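Local coordinates for lipase (PDB 4OPM), which probably hydrolyses the ester bonds of lipids such as triacylglycerols, as a putative lipase of the alpha/beta hydrolase fold, at residues A[9-12]-A[13-16]. Residues are numbered along the deposited sequence; the frame is centred on the assembly and turned at random.
Sequences FQTI and LQQE
Leu13 N donates to Phe9 O at 3.0 Å with an N-H...O angle of 161°, the first of four successive i to i+4 bonds. Gln14 N to Gln10 O and Gln15 N to Thr11 O repeat the spacing, and Glu16 N to Ile12 O, at 2.9 Å, is the last of the four between 9-12 and 13-16. This unbroken offset of four residues, with phi and psi in the helical region throughout, defines regular alpha-helix. A water adds a side-chain link on the Thr11-Gln14 side: it donates to Gln14 OE1 over 2.6 Å and is hydrogen-bonded to Thr11 OG1 at 2.9 Å. Thr11 OG1 and Gln14 OE1 are 4.4 Å apart, too far for a direct bond, so the water bridges them. The stem of Gln14 lies against the backbone, its CG 3.3 Å from Gln10 O.

Apolar packing one turn apart is clearest between Phe9 and Leu13. With CG of Phe9 anti to the backbone N (chi1 -177°), the ring reaches along the helix, and Leu13 CG sits over one ring face, displaced toward the rim. The closest approach of the two side chains is Phe9 CE2 to Leu13 CD1, 3.8 Å. Leu13 CD1 is also 3.9 Å from Gln10 OE1, brought there by the bend of the Gln10 chain at chi2.

Outside residues 9-16, the partners are helix 190-220, touched by Phe9, Gln10 and Ile12, and Asn61, whose ND2 is hydrogen-bonded to Glu16 OE1. Phe9 and Ile12 pack on that helix and Leu13 touches Asp58, while Gln14 and Gln15 are exposed. The arrangement is consistent with an amphipathic surface helix: 9-19 precedes strand 22-29, one of the two edge strands of the sheet in this alpha/beta hydrolase fold.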
loop_
_atom_site.group_PDB
_atom_site.type_symbol
_atom_site.label_atom_id
_atom_site.label_comp_id
_atom_site.label_asym_id
_atom_site.label_seq_id
_atom_site.Cartn_x
_atom_site.Cartn_y
_atom_site.Cartn_z
ATOM N N PHE A 9 -9.125 -4.746 -20.764
ATOM C CA PHE A 9 -8.604 -4.967 -19.417
ATOM C C PHE A 9 -9.185 -3.939 -18.437
ATOM O O PHE A 9 -9.441 -4.280 -17.277
ATOM C CB PHE A 9 -7.077 -4.915 -19.396
ATOM C CG PHE A 9 -6.462 -5.215 -18.045
ATOM C CD1 PHE A 9 -6.587 -6.471 -17.470
ATOM C CD2 PHE A 9 -5.730 -4.247 -17.364
ATOM C CE1 PHE A 9 -5.984 -6.759 -16.241
ATOM C CE2 PHE A 9 -5.126 -4.535 -16.133
ATOM C CZ PHE A 9 -5.265 -5.789 -15.577
ATOM N N GLN A 10 -9.452 -2.700 -18.919
ATOM C CA GLN A 10 -10.060 -1.660 -18.087
ATOM C C GLN A 10 -11.453 -2.107 -17.612
ATOM O O GLN A 10 -11.790 -1.868 -16.452
ATOM C CB GLN A 10 -10.135 -0.329 -18.850
ATOM C CG GLN A 10 -8.762 0.347 -19.018
ATOM C CD GLN A 10 -8.072 0.619 -17.687
ATOM O OE1 GLN A 10 -6.928 0.224 -17.468
ATOM N NE2 GLN A 10 -8.761 1.255 -16.754
ATOM N N THR A 11 -12.226 -2.807 -18.483
ATOM C CA THR A 11 -13.557 -3.350 -18.156
ATOM C C THR A 11 -13.401 -4.433 -17.072
ATOM O O THR A 11 -14.222 -4.485 -16.150
ATOM C CB THR A 11 -14.262 -3.877 -19.429
ATOM O OG1 THR A 11 -14.387 -2.799 -20.354
ATOM C CG2 THR A 11 -15.653 -4.456 -19.146
ATOM N N ILE A 12 -12.335 -5.257 -17.160
ATOM C CA ILE A 12 -12.037 -6.298 -16.154
ATOM C C ILE A 12 -11.802 -5.626 -14.792
ATOM O O ILE A 12 -12.398 -6.046 -13.805
ATOM C CB ILE A 12 -10.822 -7.184 -16.563
ATOM C CG1 ILE A 12 -11.092 -7.996 -17.860
ATOM C CG2 ILE A 12 -10.315 -8.075 -15.398
ATOM C CD1 ILE A 12 -12.268 -9.067 -17.789
ATOM N N LEU A 13 -10.970 -4.561 -14.757
ATOM C CA LEU A 13 -10.690 -3.832 -13.518
ATOM C C LEU A 13 -11.979 -3.258 -12.937
ATOM O O LEU A 13 -12.201 -3.377 -11.734
ATOM C CB LEU A 13 -9.651 -2.726 -13.738
ATOM C CG LEU A 13 -8.230 -3.204 -14.035
ATOM C CD1 LEU A 13 -7.327 -2.027 -14.365
ATOM C CD2 LEU A 13 -7.641 -3.969 -12.847
ATOM N N GLN A 14 -12.846 -2.700 -13.790
ATOM C CA GLN A 14 -14.134 -2.145 -13.335
ATOM C C GLN A 14 -14.978 -3.224 -12.648
ATOM O O GLN A 14 -15.555 -2.987 -11.579
ATOM C CB GLN A 14 -14.912 -1.528 -14.511
ATOM C CG GLN A 14 -14.259 -0.241 -15.008
ATOM C CD GLN A 14 -14.646 0.113 -16.426
ATOM O OE1 GLN A 14 -15.685 -0.324 -16.948
ATOM N NE2 GLN A 14 -13.809 0.926 -17.075
ATOM N N GLN A 15 -15.040 -4.410 -13.269
ATOM C CA GLN A 15 -15.817 -5.535 -12.747
ATOM C C GLN A 15 -15.254 -6.019 -11.408
ATOM O O GLN A 15 -16.030 -6.337 -10.488
ATOM C CB GLN A 15 -15.848 -6.674 -13.771
ATOM C CG GLN A 15 -16.684 -6.345 -14.998
ATOM C CD GLN A 15 -16.853 -7.570 -15.843
ATOM O OE1 GLN A 15 -17.533 -8.518 -15.458
ATOM N NE2 GLN A 15 -16.187 -7.605 -16.980
ATOM N N GLU A 16 -13.906 -6.057 -11.278
ATOM C CA GLU A 16 -13.277 -6.496 -10.027
ATOM C C GLU A 16 -13.609 -5.505 -8.901
ATOM O O GLU A 16 -13.911 -5.934 -7.792
ATOM C CB GLU A 16 -11.761 -6.685 -10.150
ATOM C CG GLU A 16 -11.220 -7.456 -8.951
ATOM C CD GLU A 16 -9.712 -7.520 -8.796
ATOM O OE1 GLU A 16 -9.046 -6.478 -8.983
ATOM O OE2 GLU A 16 -9.208 -8.602 -8.410
HETATM O O HOH W 1 -16.253 -0.710 -19.496
#